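Long-range contact in DnaJ-like protein MG200 (Mycoplasma genitalium, PDB 4DCZ), which is of undetermined molecular function but belongs to the terminal organelle and carries an EAGR box, a motif involved in mycoplasma motility: residues A[30-41]-A[70-78]. Sequence-based numbering, arbitrary orientation.
Sequences PDELRSKVPGEV and FDEQGKWVW
Arg34 and Lys75 face each other in a single beta bridge, where Ser35 N donates to Gly74 O (3.0 Å) and Trp76 N gives Leu33 O a weak bond; farther along, Gly39 N donates to Gln73 O (3.0 Å). Gly39 sits in the type II turn 37-40 with positive phi (76°), which glycine adopts readily. Gly74 closes the type I turn 71-74, also at positive phi (93°), its CA against Ser35 OG (3.3 Å). That hydroxyl lies between its backbone N and carbonyl carbon (chi1 44°), from where it donates to Val37 O. Across the turn, Asp71 OD1 accepts from Lys75 N (2.6 Å). Lys75 CG lies 3.9 Å above the Arg34 guanidinium plane, offset toward its rim, and the extended lysine chain carries NZ past that group, 5.2 Å from Arg34 NH2. On the inner side, Val41 CG1 meets Phe70 CD2 obliquely (3.7 Å), while Trp76 CE3 stands over the centre of one Phe70 face. Trp46 of helix 43-47 adds an edge-to-face ring contact with Phe70, and Val41 belongs to a strand that pairs antiparallel with the second subunit. Backbone bonds thus set the alignment of loop and hairpin turn, Val41, Phe70 and Trp76 pack on the buried side, and long cationic chains suit the exposed one.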
# COMPACT_ATOMS: atom_id res chain seq x y z
N PRO A 30 -10.14 1.61 -12.28
CA PRO A 30 -8.95 2.20 -11.61
C PRO A 30 -9.03 3.65 -11.03
O PRO A 30 -8.84 3.80 -9.82
CB PRO A 30 -7.87 2.11 -12.69
CG PRO A 30 -8.57 1.72 -13.99
CD PRO A 30 -9.76 0.94 -13.54
N ASP A 31 -9.23 4.69 -11.87
CA ASP A 31 -9.54 6.08 -11.41
C ASP A 31 -10.36 6.09 -10.05
O ASP A 31 -9.89 6.63 -9.04
CB ASP A 31 -10.30 6.91 -12.50
CG ASP A 31 -9.39 7.38 -13.68
OD1 ASP A 31 -8.40 6.68 -14.00
OD2 ASP A 31 -9.69 8.45 -14.29
N GLU A 32 -11.54 5.46 -10.02
CA GLU A 32 -12.43 5.53 -8.84
C GLU A 32 -11.95 4.75 -7.62
O GLU A 32 -12.19 5.19 -6.50
CB GLU A 32 -13.88 5.09 -9.16
CG GLU A 32 -14.85 6.24 -9.48
CD GLU A 32 -14.76 6.69 -10.94
OE1 GLU A 32 -14.86 5.82 -11.83
OE2 GLU A 32 -14.59 7.91 -11.20
N LEU A 33 -11.30 3.60 -7.82
CA LEU A 33 -11.27 2.55 -6.77
C LEU A 33 -10.67 2.98 -5.48
O LEU A 33 -9.57 3.50 -5.50
CB LEU A 33 -10.51 1.30 -7.21
CG LEU A 33 -10.38 0.19 -6.14
CD1 LEU A 33 -11.74 -0.22 -5.52
CD2 LEU A 33 -9.64 -1.00 -6.69
N ARG A 34 -11.37 2.69 -4.38
CA ARG A 34 -10.76 2.81 -3.06
C ARG A 34 -11.39 1.93 -2.01
O ARG A 34 -12.43 1.38 -2.24
CB ARG A 34 -10.76 4.26 -2.63
CG ARG A 34 -12.12 4.93 -2.56
CD ARG A 34 -11.92 6.35 -2.04
NE ARG A 34 -11.60 7.26 -3.14
CZ ARG A 34 -10.66 8.21 -3.14
NH1 ARG A 34 -9.85 8.41 -2.09
NH2 ARG A 34 -10.52 8.97 -4.22
N SER A 35 -10.73 1.79 -0.87
CA SER A 35 -11.09 0.75 0.07
C SER A 35 -12.41 1.00 0.72
O SER A 35 -12.78 2.10 1.01
CB SER A 35 -10.06 0.69 1.18
OG SER A 35 -9.72 1.98 1.64
N LYS A 36 -13.11 -0.07 0.99
CA LYS A 36 -14.44 0.01 1.58
C LYS A 36 -14.49 1.09 2.63
O LYS A 36 -15.34 1.95 2.55
CB LYS A 36 -14.80 -1.36 2.18
CG LYS A 36 -16.00 -1.40 3.13
CD LYS A 36 -17.36 -1.54 2.39
CE LYS A 36 -18.44 -2.13 3.31
NZ LYS A 36 -17.97 -3.47 3.85
N VAL A 37 -13.61 1.03 3.63
CA VAL A 37 -13.54 2.12 4.65
C VAL A 37 -12.36 3.04 4.35
O VAL A 37 -11.23 2.56 4.15
CB VAL A 37 -13.34 1.63 6.09
CG1 VAL A 37 -13.27 2.83 7.06
CG2 VAL A 37 -14.45 0.64 6.49
N PRO A 38 -12.60 4.37 4.31
CA PRO A 38 -11.48 5.30 4.11
C PRO A 38 -10.45 5.23 5.27
O PRO A 38 -10.82 5.12 6.46
CB PRO A 38 -12.17 6.69 4.04
CG PRO A 38 -13.50 6.52 4.70
CD PRO A 38 -13.89 5.07 4.48
N GLY A 39 -9.16 5.24 4.87
CA GLY A 39 -8.01 5.12 5.78
C GLY A 39 -7.69 3.75 6.34
O GLY A 39 -6.79 3.61 7.15
N GLU A 40 -8.42 2.74 5.92
CA GLU A 40 -8.27 1.42 6.45
C GLU A 40 -8.32 0.45 5.30
O GLU A 40 -9.36 0.34 4.62
CB GLU A 40 -9.40 1.10 7.38
CG GLU A 40 -9.44 -0.37 7.77
CD GLU A 40 -10.47 -0.67 8.90
OE1 GLU A 40 -10.52 0.12 9.89
OE2 GLU A 40 -11.22 -1.69 8.79
N VAL A 41 -7.22 -0.27 5.09
CA VAL A 41 -7.15 -1.27 4.07
C VAL A 41 -7.06 -2.68 4.69
O VAL A 41 -6.20 -2.94 5.50
CB VAL A 41 -6.00 -0.94 3.16
CG1 VAL A 41 -5.92 -1.91 2.02
CG2 VAL A 41 -6.24 0.42 2.65
N PHE A 70 -2.81 0.18 -2.50
CA PHE A 70 -3.56 1.16 -1.77
C PHE A 70 -2.64 2.07 -1.00
O PHE A 70 -1.66 1.60 -0.41
CB PHE A 70 -4.44 0.46 -0.80
CG PHE A 70 -5.52 -0.29 -1.45
CD1 PHE A 70 -6.64 0.36 -1.90
CD2 PHE A 70 -5.45 -1.62 -1.61
CE1 PHE A 70 -7.68 -0.33 -2.48
CE2 PHE A 70 -6.50 -2.30 -2.21
CZ PHE A 70 -7.60 -1.66 -2.63
N ASP A 71 -2.96 3.36 -1.02
CA ASP A 71 -2.14 4.41 -0.42
C ASP A 71 -2.65 4.68 0.97
O ASP A 71 -3.61 4.04 1.40
CB ASP A 71 -2.09 5.70 -1.30
CG ASP A 71 -3.36 6.56 -1.24
OD1 ASP A 71 -4.40 6.06 -0.72
OD2 ASP A 71 -3.34 7.74 -1.74
N GLU A 72 -2.03 5.62 1.69
CA GLU A 72 -2.41 5.86 3.09
C GLU A 72 -3.92 6.16 3.19
O GLU A 72 -4.60 5.66 4.08
CB GLU A 72 -1.57 7.00 3.61
CG GLU A 72 -1.75 7.40 5.06
CD GLU A 72 -0.93 8.66 5.37
OE1 GLU A 72 -0.41 9.23 4.38
OE2 GLU A 72 -0.77 9.08 6.57
N GLN A 73 -4.44 6.90 2.22
CA GLN A 73 -5.88 7.22 2.16
C GLN A 73 -6.78 5.99 1.90
O GLN A 73 -7.98 6.02 2.18
CB GLN A 73 -6.16 8.32 1.10
CG GLN A 73 -5.64 9.75 1.48
CD GLN A 73 -4.08 9.81 1.63
OE1 GLN A 73 -3.58 10.20 2.69
NE2 GLN A 73 -3.35 9.45 0.56
N GLY A 74 -6.23 4.92 1.36
CA GLY A 74 -7.07 3.86 0.86
C GLY A 74 -7.38 4.01 -0.62
O GLY A 74 -8.19 3.26 -1.19
N LYS A 75 -6.74 4.98 -1.27
CA LYS A 75 -6.93 5.13 -2.70
C LYS A 75 -6.00 4.21 -3.40
O LYS A 75 -4.89 4.00 -2.96
CB LYS A 75 -6.62 6.55 -3.14
CG LYS A 75 -6.93 6.83 -4.59
CD LYS A 75 -6.61 8.30 -4.89
CE LYS A 75 -6.22 8.53 -6.37
NZ LYS A 75 -6.01 9.98 -6.63
N TRP A 76 -6.42 3.67 -4.52
CA TRP A 76 -5.53 2.80 -5.27
C TRP A 76 -4.63 3.65 -6.14
O TRP A 76 -5.12 4.53 -6.82
CB TRP A 76 -6.36 1.88 -6.11
CG TRP A 76 -5.59 1.01 -6.98
CD1 TRP A 76 -5.41 1.15 -8.30
CD2 TRP A 76 -4.93 -0.18 -6.60
NE1 TRP A 76 -4.66 0.10 -8.79
CE2 TRP A 76 -4.37 -0.73 -7.76
CE3 TRP A 76 -4.77 -0.84 -5.41
CZ2 TRP A 76 -3.63 -1.87 -7.74
CZ3 TRP A 76 -4.05 -2.01 -5.40
CH2 TRP A 76 -3.48 -2.49 -6.56
N VAL A 77 -3.33 3.41 -6.13
CA VAL A 77 -2.41 4.13 -6.99
C VAL A 77 -1.62 3.13 -7.83
O VAL A 77 -1.56 1.98 -7.47
CB VAL A 77 -1.47 4.99 -6.15
CG1 VAL A 77 -2.24 6.06 -5.47
CG2 VAL A 77 -0.83 4.17 -5.12
N TRP A 78 -1.03 3.57 -8.93
CA TRP A 78 -0.26 2.68 -9.80
C TRP A 78 1.20 2.78 -9.54
O TRP A 78 1.67 3.69 -8.87
CB TRP A 78 -0.46 3.08 -11.24
CG TRP A 78 -1.85 3.06 -11.61
CD1 TRP A 78 -2.68 4.13 -11.69
CD2 TRP A 78 -2.64 1.90 -11.89
NE1 TRP A 78 -3.94 3.71 -12.01
CE2 TRP A 78 -3.94 2.34 -12.13
CE3 TRP A 78 -2.37 0.52 -11.95
CZ2 TRP A 78 -4.97 1.46 -12.49
CZ3 TRP A 78 -3.40 -0.36 -12.27
CH2 TRP A 78 -4.68 0.12 -12.53